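Peptidase S15/CocE/NonD (Thaumarchaeota archaeon SCGC AB-539-E09, PDB 4PF1) is an aminopeptidase of the serine peptidase type, with an alpha/beta hydrolase fold, that probably releases residues from the amino-terminal end of peptide substrates. Local coordinates at residues T49-P54 against I141-K146; P88-T93 against I101-V106; G339-E344 against G522-M527; D405-E410 against V489-A494; S499-V504 against A606-W611. One frame throughout, in Å; residues are numbered along the deposited sequence.

Contact 1: residues T49-P54 against I141-K146; sequences TIILIP and IDWLVK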
# COMPACT_ATOMS: atom_id res chain seq x y z
N THR A 49 17.80 34.41 14.39
CA THR A 49 17.65 34.59 12.95
C THR A 49 18.60 33.66 12.18
O THR A 49 19.82 33.72 12.36
CB THR A 49 17.86 36.06 12.59
OG1 THR A 49 17.18 36.88 13.54
CG2 THR A 49 17.38 36.40 11.20
N ILE A 50 18.04 32.81 11.31
CA ILE A 50 18.79 31.85 10.50
C ILE A 50 18.89 32.37 9.08
O ILE A 50 17.87 32.45 8.39
CB ILE A 50 18.16 30.42 10.57
CG1 ILE A 50 17.86 29.96 12.04
CG2 ILE A 50 18.99 29.39 9.79
CD1 ILE A 50 19.02 30.12 13.10
N ILE A 51 20.10 32.73 8.65
CA ILE A 51 20.36 33.30 7.32
C ILE A 51 21.09 32.26 6.44
O ILE A 51 22.19 31.82 6.77
CB ILE A 51 21.17 34.62 7.45
CG1 ILE A 51 20.49 35.60 8.43
CG2 ILE A 51 21.38 35.28 6.07
CD1 ILE A 51 21.45 36.42 9.30
N LEU A 52 20.46 31.89 5.31
CA LEU A 52 21.02 30.92 4.37
C LEU A 52 21.49 31.65 3.11
O LEU A 52 20.67 32.16 2.35
CB LEU A 52 20.01 29.80 4.04
CG LEU A 52 19.31 29.13 5.23
CD1 LEU A 52 18.20 28.23 4.76
CD2 LEU A 52 20.29 28.33 6.09
N ILE A 53 22.81 31.73 2.92
CA ILE A 53 23.38 32.42 1.78
C ILE A 53 23.96 31.40 0.79
O ILE A 53 24.85 30.64 1.16
CB ILE A 53 24.46 33.46 2.21
CG1 ILE A 53 24.01 34.27 3.45
CG2 ILE A 53 24.83 34.38 1.03
CD1 ILE A 53 25.15 34.79 4.32
N PRO A 54 23.48 31.38 -0.47
CA PRO A 54 24.07 30.45 -1.46
C PRO A 54 25.53 30.80 -1.71
O PRO A 54 25.87 31.98 -1.77
CB PRO A 54 23.20 30.65 -2.71
CG PRO A 54 21.98 31.39 -2.24
CD PRO A 54 22.43 32.21 -1.08
N ILE A 141 14.75 43.66 9.23
CA ILE A 141 15.08 44.02 7.84
C ILE A 141 16.26 45.01 7.81
O ILE A 141 17.16 44.86 6.98
CB ILE A 141 13.84 44.56 7.05
CG1 ILE A 141 12.76 43.46 6.90
CG2 ILE A 141 14.25 45.11 5.68
CD1 ILE A 141 11.40 43.95 6.32
N ASP A 142 16.27 45.99 8.74
CA ASP A 142 17.32 47.00 8.85
C ASP A 142 18.68 46.36 9.12
O ASP A 142 19.67 46.75 8.49
CB ASP A 142 16.99 48.03 9.94
CG ASP A 142 17.75 49.33 9.77
OD1 ASP A 142 17.45 50.08 8.80
OD2 ASP A 142 18.64 49.61 10.60
N TRP A 143 18.73 45.38 10.04
CA TRP A 143 19.96 44.65 10.35
C TRP A 143 20.42 43.82 9.14
O TRP A 143 21.60 43.83 8.82
CB TRP A 143 19.78 43.75 11.58
CG TRP A 143 21.06 43.17 12.09
CD1 TRP A 143 21.84 43.65 13.10
CD2 TRP A 143 21.73 41.99 11.60
NE1 TRP A 143 22.94 42.86 13.28
CE2 TRP A 143 22.91 41.84 12.36
CE3 TRP A 143 21.46 41.07 10.58
CZ2 TRP A 143 23.81 40.78 12.14
CZ3 TRP A 143 22.35 40.03 10.36
CH2 TRP A 143 23.51 39.90 11.13
N LEU A 144 19.48 43.08 8.51
CA LEU A 144 19.77 42.19 7.38
C LEU A 144 20.42 42.92 6.20
O LEU A 144 21.48 42.49 5.75
CB LEU A 144 18.50 41.45 6.91
CG LEU A 144 17.98 40.32 7.82
CD1 LEU A 144 16.56 39.94 7.44
CD2 LEU A 144 18.90 39.10 7.77
N VAL A 145 19.80 44.02 5.71
CA VAL A 145 20.32 44.78 4.56
C VAL A 145 21.65 45.50 4.88
O VAL A 145 22.41 45.80 3.96
CB VAL A 145 19.27 45.76 3.95
CG1 VAL A 145 18.08 45.01 3.38
CG2 VAL A 145 18.83 46.82 4.97
N LYS A 146 21.93 45.77 6.18
CA LYS A 146 23.16 46.43 6.61
C LYS A 146 24.30 45.45 6.90
O LYS A 146 25.46 45.84 6.80
CB LYS A 146 22.90 47.27 7.88
CG LYS A 146 22.30 48.65 7.62
CD LYS A 146 21.93 49.33 8.93
CE LYS A 146 21.62 50.80 8.77
NZ LYS A 146 20.24 51.02 8.28

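Contact 2: residues P88-T93 against I101-V106; sequences PQMNDT and IVYQDV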
# COMPACT_ATOMS: atom_id res chain seq x y z
N PRO A 88 12.06 24.73 3.30
CA PRO A 88 10.71 24.21 3.04
C PRO A 88 10.40 24.28 1.54
O PRO A 88 10.98 25.10 0.83
CB PRO A 88 9.80 25.16 3.84
CG PRO A 88 10.71 25.80 4.86
CD PRO A 88 12.01 25.94 4.14
N GLN A 89 9.51 23.39 1.05
CA GLN A 89 9.13 23.33 -0.38
C GLN A 89 8.64 24.68 -0.91
O GLN A 89 8.81 24.97 -2.09
CB GLN A 89 8.07 22.24 -0.61
CG GLN A 89 8.63 20.82 -0.55
CD GLN A 89 7.59 19.81 -0.13
OE1 GLN A 89 7.17 19.76 1.03
NE2 GLN A 89 7.18 18.96 -1.06
N MET A 90 8.09 25.53 -0.02
CA MET A 90 7.63 26.88 -0.35
C MET A 90 8.76 27.72 -0.97
O MET A 90 8.50 28.51 -1.88
CB MET A 90 7.10 27.57 0.92
CG MET A 90 6.58 28.99 0.69
SD MET A 90 6.05 29.81 2.21
CE MET A 90 7.61 29.97 3.07
N ASN A 91 10.01 27.52 -0.50
CA ASN A 91 11.18 28.27 -0.96
C ASN A 91 11.92 27.59 -2.14
O ASN A 91 13.05 27.99 -2.43
CB ASN A 91 12.16 28.48 0.21
CG ASN A 91 11.64 29.39 1.27
OD1 ASN A 91 11.04 28.95 2.26
ND2 ASN A 91 11.88 30.69 1.12
N ASP A 92 11.30 26.61 -2.83
CA ASP A 92 11.96 25.90 -3.94
C ASP A 92 12.39 26.86 -5.07
O ASP A 92 13.55 26.81 -5.49
CB ASP A 92 11.11 24.73 -4.50
CG ASP A 92 9.66 25.04 -4.89
OD1 ASP A 92 9.26 26.23 -4.86
OD2 ASP A 92 8.92 24.08 -5.17
N THR A 93 11.49 27.75 -5.52
CA THR A 93 11.80 28.69 -6.60
C THR A 93 12.81 29.77 -6.16
O THR A 93 13.66 30.15 -6.96
CB THR A 93 10.53 29.31 -7.19
OG1 THR A 93 9.91 30.15 -6.22
CG2 THR A 93 9.55 28.26 -7.68
N ILE A 101 17.82 33.10 1.86
CA ILE A 101 16.62 32.64 2.57
C ILE A 101 16.83 32.82 4.07
O ILE A 101 17.80 32.30 4.63
CB ILE A 101 16.25 31.18 2.18
CG1 ILE A 101 16.04 31.06 0.64
CG2 ILE A 101 14.99 30.72 2.94
CD1 ILE A 101 16.43 29.77 0.06
N VAL A 102 15.94 33.60 4.71
CA VAL A 102 16.04 33.93 6.13
C VAL A 102 14.80 33.47 6.90
O VAL A 102 13.67 33.83 6.53
CB VAL A 102 16.31 35.45 6.34
CG1 VAL A 102 16.38 35.79 7.82
CG2 VAL A 102 17.59 35.89 5.64
N TYR A 103 15.01 32.72 7.99
CA TYR A 103 13.95 32.28 8.90
C TYR A 103 14.26 32.79 10.29
O TYR A 103 15.38 32.60 10.78
CB TYR A 103 13.80 30.75 8.90
CG TYR A 103 12.84 30.26 7.83
CD1 TYR A 103 13.20 30.27 6.49
CD2 TYR A 103 11.57 29.80 8.17
CE1 TYR A 103 12.31 29.85 5.50
CE2 TYR A 103 10.68 29.36 7.19
CZ TYR A 103 11.05 29.39 5.86
OH TYR A 103 10.18 28.99 4.89
N GLN A 104 13.30 33.47 10.91
CA GLN A 104 13.51 34.04 12.23
C GLN A 104 12.47 33.54 13.21
O GLN A 104 11.28 33.52 12.90
CB GLN A 104 13.48 35.58 12.15
CG GLN A 104 13.71 36.28 13.50
CD GLN A 104 13.53 37.76 13.41
OE1 GLN A 104 12.41 38.27 13.24
NE2 GLN A 104 14.62 38.50 13.56
N ASP A 105 12.92 33.17 14.43
CA ASP A 105 12.00 32.81 15.51
C ASP A 105 11.31 34.08 15.98
O ASP A 105 12.00 35.06 16.28
CB ASP A 105 12.74 32.13 16.68
CG ASP A 105 13.23 30.71 16.43
OD1 ASP A 105 12.49 29.92 15.80
OD2 ASP A 105 14.32 30.36 16.95
N VAL A 106 9.97 34.10 15.99
CA VAL A 106 9.23 35.27 16.48
C VAL A 106 9.50 35.45 17.98
O VAL A 106 9.93 34.49 18.64
CB VAL A 106 7.70 35.20 16.18
CG1 VAL A 106 7.42 35.16 14.68
CG2 VAL A 106 7.04 34.03 16.90

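Contact 3: residues G339-E344 against G522-M527; sequences GPLQFE and GGYQQM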
# COMPACT_ATOMS: atom_id res chain seq x y z
N GLY A 339 -7.00 13.84 -1.87
CA GLY A 339 -7.88 12.70 -1.60
C GLY A 339 -8.16 11.97 -2.90
O GLY A 339 -7.23 11.66 -3.65
N PRO A 340 -9.45 11.79 -3.28
CA PRO A 340 -9.75 11.12 -4.56
C PRO A 340 -9.71 12.06 -5.77
O PRO A 340 -9.72 11.59 -6.90
CB PRO A 340 -11.16 10.55 -4.35
CG PRO A 340 -11.62 11.04 -2.99
CD PRO A 340 -10.69 12.12 -2.56
N LEU A 341 -9.67 13.40 -5.53
CA LEU A 341 -9.66 14.40 -6.60
C LEU A 341 -8.30 14.52 -7.24
O LEU A 341 -7.30 14.66 -6.54
CB LEU A 341 -10.12 15.78 -6.08
CG LEU A 341 -11.43 15.86 -5.30
CD1 LEU A 341 -11.76 17.29 -4.95
CD2 LEU A 341 -12.59 15.24 -6.08
N GLN A 342 -8.26 14.50 -8.58
CA GLN A 342 -7.02 14.61 -9.35
C GLN A 342 -7.03 15.88 -10.20
O GLN A 342 -7.98 16.12 -10.94
CB GLN A 342 -6.79 13.37 -10.23
CG GLN A 342 -6.47 12.13 -9.41
CD GLN A 342 -6.44 10.88 -10.25
OE1 GLN A 342 -7.45 10.45 -10.81
NE2 GLN A 342 -5.28 10.25 -10.32
N PHE A 343 -5.99 16.72 -10.04
CA PHE A 343 -5.88 18.00 -10.74
C PHE A 343 -4.91 17.88 -11.92
O PHE A 343 -4.18 16.90 -12.02
CB PHE A 343 -5.46 19.11 -9.75
CG PHE A 343 -6.25 19.12 -8.46
CD1 PHE A 343 -7.65 19.17 -8.47
CD2 PHE A 343 -5.61 19.07 -7.22
CE1 PHE A 343 -8.38 19.14 -7.28
CE2 PHE A 343 -6.35 19.05 -6.03
CZ PHE A 343 -7.72 19.09 -6.07
N GLU A 344 -4.96 18.85 -12.85
CA GLU A 344 -4.13 18.81 -14.05
C GLU A 344 -2.69 19.24 -13.75
O GLU A 344 -2.35 20.42 -13.89
CB GLU A 344 -4.75 19.64 -15.19
CG GLU A 344 -5.85 18.90 -15.94
CD GLU A 344 -5.37 17.76 -16.81
OE1 GLU A 344 -4.88 18.04 -17.93
OE2 GLU A 344 -5.49 16.59 -16.38
N GLY A 522 -17.95 6.04 -7.86
CA GLY A 522 -19.37 6.03 -8.18
C GLY A 522 -20.23 6.30 -6.96
O GLY A 522 -20.09 5.62 -5.94
N GLY A 523 -21.08 7.33 -7.06
CA GLY A 523 -21.98 7.74 -5.98
C GLY A 523 -21.36 8.67 -4.96
O GLY A 523 -22.07 9.19 -4.09
N TYR A 524 -20.04 8.90 -5.06
CA TYR A 524 -19.22 9.73 -4.17
C TYR A 524 -19.87 11.11 -3.92
O TYR A 524 -20.14 11.86 -4.86
CB TYR A 524 -17.80 9.84 -4.77
CG TYR A 524 -16.83 10.85 -4.18
CD1 TYR A 524 -16.71 10.99 -2.79
CD2 TYR A 524 -15.92 11.52 -4.98
CE1 TYR A 524 -15.76 11.86 -2.24
CE2 TYR A 524 -14.96 12.37 -4.44
CZ TYR A 524 -14.89 12.55 -3.07
OH TYR A 524 -13.95 13.41 -2.55
N GLN A 525 -20.18 11.38 -2.65
CA GLN A 525 -20.78 12.63 -2.20
C GLN A 525 -19.66 13.57 -1.73
O GLN A 525 -19.44 13.76 -0.53
CB GLN A 525 -21.81 12.37 -1.08
CG GLN A 525 -23.12 11.78 -1.59
CD GLN A 525 -24.16 11.61 -0.50
OE1 GLN A 525 -24.08 12.21 0.56
NE2 GLN A 525 -25.18 10.81 -0.78
N GLN A 526 -18.92 14.10 -2.71
CA GLN A 526 -17.76 14.96 -2.48
C GLN A 526 -18.17 16.30 -1.89
O GLN A 526 -18.81 17.10 -2.57
CB GLN A 526 -17.02 15.19 -3.81
CG GLN A 526 -15.74 16.02 -3.67
CD GLN A 526 -15.57 17.00 -4.80
OE1 GLN A 526 -15.68 16.65 -5.99
NE2 GLN A 526 -15.31 18.25 -4.46
N MET A 527 -17.74 16.57 -0.64
CA MET A 527 -17.98 17.87 -0.01
C MET A 527 -17.21 18.93 -0.79
O MET A 527 -16.08 18.67 -1.23
CB MET A 527 -17.60 17.86 1.47
CG MET A 527 -18.25 18.99 2.25
SD MET A 527 -18.35 18.66 4.02
CE MET A 527 -16.62 18.91 4.50

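Contact 4: residues D405-E410 against V489-A494; sequences DLYVQE and VARLFA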
# COMPACT_ATOMS: atom_id res chain seq x y z
N ASP A 405 -31.01 31.54 -6.69
CA ASP A 405 -31.33 30.77 -5.49
C ASP A 405 -31.56 29.29 -5.79
O ASP A 405 -32.29 28.94 -6.72
CB ASP A 405 -32.57 31.34 -4.79
CG ASP A 405 -32.33 32.57 -3.93
OD1 ASP A 405 -31.21 33.13 -3.99
OD2 ASP A 405 -33.26 32.98 -3.20
N LEU A 406 -30.97 28.43 -4.95
CA LEU A 406 -31.11 26.97 -5.01
C LEU A 406 -31.96 26.53 -3.81
O LEU A 406 -31.43 26.34 -2.71
CB LEU A 406 -29.71 26.33 -5.00
CG LEU A 406 -29.57 24.91 -5.56
CD1 LEU A 406 -30.27 24.76 -6.93
CD2 LEU A 406 -28.11 24.53 -5.68
N TYR A 407 -33.29 26.43 -4.02
CA TYR A 407 -34.27 26.14 -2.96
C TYR A 407 -34.31 24.68 -2.53
O TYR A 407 -34.29 23.78 -3.38
CB TYR A 407 -35.69 26.54 -3.43
CG TYR A 407 -35.84 28.02 -3.70
CD1 TYR A 407 -36.08 28.92 -2.66
CD2 TYR A 407 -35.79 28.52 -5.00
CE1 TYR A 407 -36.23 30.28 -2.91
CE2 TYR A 407 -35.94 29.88 -5.25
CZ TYR A 407 -36.16 30.76 -4.21
OH TYR A 407 -36.32 32.10 -4.45
N VAL A 408 -34.46 24.44 -1.21
CA VAL A 408 -34.68 23.09 -0.66
C VAL A 408 -36.17 22.77 -0.89
O VAL A 408 -37.01 23.66 -0.74
CB VAL A 408 -34.23 22.92 0.83
CG1 VAL A 408 -32.74 23.21 1.01
CG2 VAL A 408 -35.07 23.77 1.79
N GLN A 409 -36.48 21.55 -1.35
CA GLN A 409 -37.86 21.19 -1.70
C GLN A 409 -38.31 19.87 -1.04
O GLN A 409 -37.50 19.19 -0.40
CB GLN A 409 -38.00 21.07 -3.23
CG GLN A 409 -37.67 22.36 -4.00
CD GLN A 409 -37.42 22.14 -5.48
OE1 GLN A 409 -37.18 21.02 -5.96
NE2 GLN A 409 -37.43 23.23 -6.24
N GLU A 410 -39.59 19.50 -1.23
CA GLU A 410 -40.19 18.26 -0.73
C GLU A 410 -39.56 17.03 -1.41
O GLU A 410 -38.96 17.16 -2.48
CB GLU A 410 -41.72 18.27 -0.92
CG GLU A 410 -42.18 18.20 -2.38
CD GLU A 410 -43.66 17.95 -2.61
OE1 GLU A 410 -44.34 17.43 -1.70
OE2 GLU A 410 -44.13 18.24 -3.74
N VAL A 489 -24.11 31.65 -0.22
CA VAL A 489 -24.67 32.12 1.05
C VAL A 489 -25.93 31.31 1.36
O VAL A 489 -26.85 31.24 0.53
CB VAL A 489 -24.93 33.65 1.07
CG1 VAL A 489 -25.64 34.08 2.36
CG2 VAL A 489 -23.63 34.44 0.89
N ALA A 490 -25.96 30.66 2.53
CA ALA A 490 -27.11 29.88 2.95
C ALA A 490 -28.12 30.78 3.64
O ALA A 490 -27.81 31.41 4.66
CB ALA A 490 -26.68 28.76 3.88
N ARG A 491 -29.32 30.90 3.04
CA ARG A 491 -30.42 31.65 3.63
C ARG A 491 -31.31 30.62 4.29
O ARG A 491 -32.13 29.99 3.62
CB ARG A 491 -31.16 32.49 2.58
CG ARG A 491 -32.12 33.51 3.19
CD ARG A 491 -32.78 34.36 2.13
NE ARG A 491 -33.81 33.63 1.39
CZ ARG A 491 -33.71 33.29 0.10
NH1 ARG A 491 -32.64 33.64 -0.60
NH2 ARG A 491 -34.68 32.61 -0.49
N LEU A 492 -31.02 30.32 5.56
CA LEU A 492 -31.69 29.25 6.28
C LEU A 492 -32.79 29.77 7.20
O LEU A 492 -32.54 30.60 8.07
CB LEU A 492 -30.64 28.46 7.10
CG LEU A 492 -31.18 27.31 7.96
CD1 LEU A 492 -31.44 26.06 7.11
CD2 LEU A 492 -30.22 26.99 9.09
N PHE A 493 -34.01 29.25 7.00
CA PHE A 493 -35.15 29.53 7.86
C PHE A 493 -35.39 28.28 8.68
O PHE A 493 -35.79 27.25 8.13
CB PHE A 493 -36.39 29.92 7.03
CG PHE A 493 -36.30 31.26 6.35
CD1 PHE A 493 -36.72 32.42 7.00
CD2 PHE A 493 -35.81 31.38 5.05
CE1 PHE A 493 -36.66 33.66 6.36
CE2 PHE A 493 -35.72 32.62 4.43
CZ PHE A 493 -36.16 33.76 5.09
N ALA A 494 -35.01 28.32 9.96
CA ALA A 494 -35.09 27.14 10.80
C ALA A 494 -35.66 27.42 12.19
O ALA A 494 -35.48 28.51 12.74
CB ALA A 494 -33.72 26.50 10.92

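Contact 5: residues S499-V504 against A606-W611; sequences SDADWV and ATQRVW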
# COMPACT_ATOMS: atom_id res chain seq x y z
N SER A 499 -33.30 26.42 23.11
CA SER A 499 -33.01 27.86 23.23
C SER A 499 -31.64 28.23 22.63
O SER A 499 -31.24 29.40 22.67
CB SER A 499 -33.11 28.33 24.68
OG SER A 499 -32.65 27.36 25.60
N ASP A 500 -30.94 27.24 22.05
CA ASP A 500 -29.67 27.43 21.34
C ASP A 500 -29.50 26.30 20.33
O ASP A 500 -30.14 25.25 20.47
CB ASP A 500 -28.46 27.50 22.31
CG ASP A 500 -27.24 28.24 21.76
OD1 ASP A 500 -27.17 28.43 20.52
OD2 ASP A 500 -26.35 28.59 22.56
N ALA A 501 -28.70 26.53 19.26
CA ALA A 501 -28.49 25.53 18.20
C ALA A 501 -27.33 25.89 17.31
O ALA A 501 -27.06 27.06 17.08
CB ALA A 501 -29.74 25.39 17.34
N ASP A 502 -26.66 24.86 16.78
CA ASP A 502 -25.62 24.99 15.76
C ASP A 502 -26.22 24.55 14.45
O ASP A 502 -26.99 23.59 14.43
CB ASP A 502 -24.39 24.13 16.10
CG ASP A 502 -23.42 24.75 17.08
OD1 ASP A 502 -23.57 25.96 17.38
OD2 ASP A 502 -22.52 24.04 17.56
N TRP A 503 -25.91 25.25 13.35
CA TRP A 503 -26.44 24.86 12.05
C TRP A 503 -25.29 24.68 11.07
O TRP A 503 -24.56 25.63 10.77
CB TRP A 503 -27.47 25.88 11.53
CG TRP A 503 -28.64 26.10 12.45
CD1 TRP A 503 -28.81 27.13 13.33
CD2 TRP A 503 -29.79 25.25 12.60
NE1 TRP A 503 -30.00 26.98 14.00
CE2 TRP A 503 -30.62 25.84 13.58
CE3 TRP A 503 -30.21 24.06 11.98
CZ2 TRP A 503 -31.85 25.28 13.95
CZ3 TRP A 503 -31.43 23.50 12.35
CH2 TRP A 503 -32.23 24.10 13.34
N VAL A 504 -25.08 23.43 10.63
CA VAL A 504 -24.04 23.06 9.67
C VAL A 504 -24.68 22.98 8.28
O VAL A 504 -25.67 22.25 8.11
CB VAL A 504 -23.35 21.72 10.05
CG1 VAL A 504 -22.26 21.35 9.05
CG2 VAL A 504 -22.79 21.75 11.47
N ALA A 606 -33.28 18.17 20.86
CA ALA A 606 -34.12 19.22 20.29
C ALA A 606 -34.67 18.80 18.94
O ALA A 606 -33.99 18.10 18.18
CB ALA A 606 -33.32 20.51 20.15
N THR A 607 -35.91 19.21 18.66
CA THR A 607 -36.60 18.95 17.39
C THR A 607 -36.27 20.09 16.45
O THR A 607 -36.58 21.24 16.74
CB THR A 607 -38.11 18.77 17.64
OG1 THR A 607 -38.29 17.70 18.56
CG2 THR A 607 -38.88 18.49 16.37
N GLN A 608 -35.58 19.78 15.34
CA GLN A 608 -35.13 20.78 14.37
C GLN A 608 -35.98 20.74 13.11
O GLN A 608 -36.29 19.66 12.62
CB GLN A 608 -33.64 20.59 14.00
CG GLN A 608 -32.73 20.10 15.15
CD GLN A 608 -32.46 21.16 16.19
OE1 GLN A 608 -33.35 21.58 16.93
NE2 GLN A 608 -31.21 21.55 16.32
N ARG A 609 -36.32 21.92 12.57
CA ARG A 609 -37.14 22.03 11.37
C ARG A 609 -36.57 23.04 10.40
O ARG A 609 -36.43 24.21 10.75
CB ARG A 609 -38.58 22.43 11.73
CG ARG A 609 -39.41 21.34 12.37
CD ARG A 609 -40.74 21.90 12.84
NE ARG A 609 -41.56 20.89 13.50
CZ ARG A 609 -42.76 21.13 14.02
NH1 ARG A 609 -43.28 22.35 13.97
NH2 ARG A 609 -43.44 20.15 14.60
N VAL A 610 -36.26 22.59 9.17
CA VAL A 610 -35.79 23.48 8.11
C VAL A 610 -37.01 23.78 7.22
O VAL A 610 -37.51 22.89 6.52
CB VAL A 610 -34.58 22.91 7.33
CG1 VAL A 610 -34.32 23.70 6.05
CG2 VAL A 610 -33.33 22.89 8.21
N TRP A 611 -37.53 25.02 7.32
CA TRP A 611 -38.74 25.45 6.63
C TRP A 611 -38.49 25.82 5.17
O TRP A 611 -37.44 26.36 4.83
CB TRP A 611 -39.40 26.61 7.39
CG TRP A 611 -40.06 26.18 8.67
CD1 TRP A 611 -39.45 25.73 9.81
CD2 TRP A 611 -41.47 26.13 8.93
NE1 TRP A 611 -40.39 25.40 10.75
CE2 TRP A 611 -41.64 25.63 10.24
CE3 TRP A 611 -42.61 26.47 8.18
CZ2 TRP A 611 -42.91 25.50 10.83
CZ3 TRP A 611 -43.86 26.32 8.76
CH2 TRP A 611 -44.00 25.83 10.06

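Contact 1: residues T49-P54 against I141-K146
Ile-51 lays its longer branch over the end of Leu-144, and the two side chains run alongside each other, pointing opposite ways. CG1 of Ile-51 comes within 3.9 Å of CD2 of Leu-144, and the terminal CD1 of Ile-51 lies 4.0 Å from the same methyl. Shared between two consecutive helix residues, that CD1 also reaches the six-membered ring of Trp-143, 3.9 Å from its CZ3, at a slant. Trp-143 can reach so far because its CG stands anti to the backbone N (chi1 -170°), which throws the indole out toward the strand. The contact is a worked example of how an alpha/beta hydrolase clothes its central sheet: helix 133-147 packs on strand 46-54, apolar side chain against apolar side chain. The indole extends beyond Ile-51 to touch Arg-35, Glu-37 and Ile-39 of the adjoining strand 32-40, while Ile-51 also packs against Ile-100 and Val-102 of the strand on its other flank. On the helix itself, Lys-146 NZ forms a salt bridge with Asp-142 OD1 at 3.0 Å, meeting the oxygen from above the carboxylate plane; OD1 is hydrogen-bonded to His-175 as well.

Contact 2: residues P88-T93 against I101-V106
Tyr-103 sends its hydroxyl from strand 100-105 of the alpha/beta hydrolase sheet into the turn at 88-91, just before helix 92-96. The tight part gathers round that OH. It donates a 2.8 Å hydrogen bond to OD1 of Asn-91, lying in the carbonyl plane with a C=O...donor angle of 155°, while the amide and ring planes stand 64° apart. Pro-88 brings CG to 3.7 Å from Tyr-103 CZ, and the CE methyl of Met-90, swung round by a bend at chi3 (66°), stops 3.3 Å from Tyr-103 OH. A phenylalanine in place of Tyr-103 would probably leave Asn-91 OD1 without this donor and its amide less firmly fixed. The outer side of the turn is looser and more polar: Gln-89 and Asp-92 are partly exposed, and Asp-92 forms a salt bridge with Arg-352 of helix 347-365. Back on the inner side, the other end of the Asn-91 amide rests on a methyl group, its ND2 3.6 Å from CG2 of Ile-101.

Contact 3: residues G339-E344 against G522-M527
The backbones stay well apart, Leu-341 CA and Gln-526 CA being 9.1 Å from each other, so side chains alone bridge the gap. Leu-341 lays both methyls over one face of the Gln-526 amide: CD2 lies 3.4 Å from OE1 and CD1 lies 3.7 Å from NE2. The same CD2 meets the edge of the Tyr-524 ring, 4.1 Å from CE2. Pro-340 crosses that tyrosine at about a right angle, its CG 3.6 Å from CZ. Gln-526 also sets its CB over one face of the Tyr-524 ring, offset toward the rim. Its OE1 accepts a hydrogen bond from Trp-511 NE1, and the Tyr-524 hydroxyl is bonded to the carbonyl of Val-458. An alanine in place of Gln-526 would probably open a gap beneath the Leu-341 methyls and leave the Trp-511 indole N-H without its acceptor. The contact joins the short hairpin 337-342, just ahead of helix 347-365, to strand 525-534, an outermost strand of a four-stranded antiparallel sheet whose neighbour is strand 502-510.

Contact 4: residues D405-E410 against V489-A494
Arg-491 grips a single oxygen of Asp-405 with both terminal nitrogens. Arg-491 NH1 donates to Asp-405 OD2 over 2.8 Å with an N-H...O angle of 154°, and Arg-491 NH2 reaches the same OD2 over 3.1 Å along a more bent path of 136°. The oxygen lies close to the guanidinium plane, while both donors approach from one face of the carboxylate, NH2 on the anti side but tilted out of the plane. The planes are 33° apart, so this salt bridge is forked onto one atom and differs from the flat pairing of two nitrogens with two oxygens. Arg-491 NH2 is also 3.7 Å from CE1 of Tyr-407, whose ring stands steeply to the guanidinium plane. The arginine chain starts extended, with CG anti to the backbone N, then bends at chi3 to present its end to the aspartate. Further partners hold the guanidinium there: Glu-621 forms another salt bridge with NH1, and the carbonyl of Pro-617 takes a weak hydrogen bond from NH2. Two carboxylates on one guanidinium would be expected to favour its positive charge. Glu-621 and Pro-617 belong to strand 606-625, which lies between 401-408 and 489-496, antiparallel to both, in a sheet of the C-terminal non-catalytic domain; the Arg-491 bridge to Asp-405 spans it.

Contact 5: residues S499-V504 against A606-W611
Trp-503 rests the far end of its indole on the first side-chain carbon of Gln-608, with CH2 3.8 Å and CZ3 4.0 Å from CB. The tryptophan CG stands anti to its own carbonyl carbon, and chi2 near a right angle (99°) turns the ring so that its six-membered part leads toward strand 606-625. The glutamine answers with a folded shape. A bend at chi2 (-73°) doubles its chain back, bringing Gln-608 CD to 4.1 Å from Trp-503 CH2. The amide consequently lies nearly parallel to the indole, the planes only 20° apart, although the side chains as a whole approach at a slant. Ala-501 adds a lighter touch through its CB, which faces the same glutamine. The indole also packs on Leu-492 and Ala-494, on Tyr-428, and against the ring of Tyr-555. Trp-503 of strand 502-510 here meets side chains of strands 606-625, 489-496 and 425-430, which belong to a different antiparallel sheet: the face-to-face packing of two sheets that characterises a beta-sandwich, consistent with the jelly-roll C-terminal domain of this peptidase family.

Overall arrangement
Contacts 1 and 2 share the central hydrolase sheet, where strands 46-54 and 100-105 are neighbours; contact 1 is apolar, whereas contact 2 buries a hydrogen bond. Contacts 4 and 5 lie on the opposite side of the chain's centre, some 45 to 55 Å away between centres, and adjoin through strands 489-496 and 606-625. Contact 5 is the buried packing between sheets, while the partly buried contact 4 relies on charge. Contact 3 lies nearer the second subunit and ties a hairpin to strand 525-534, itself paired with strand 502-510 of contact 5; their segments alternate along the chain.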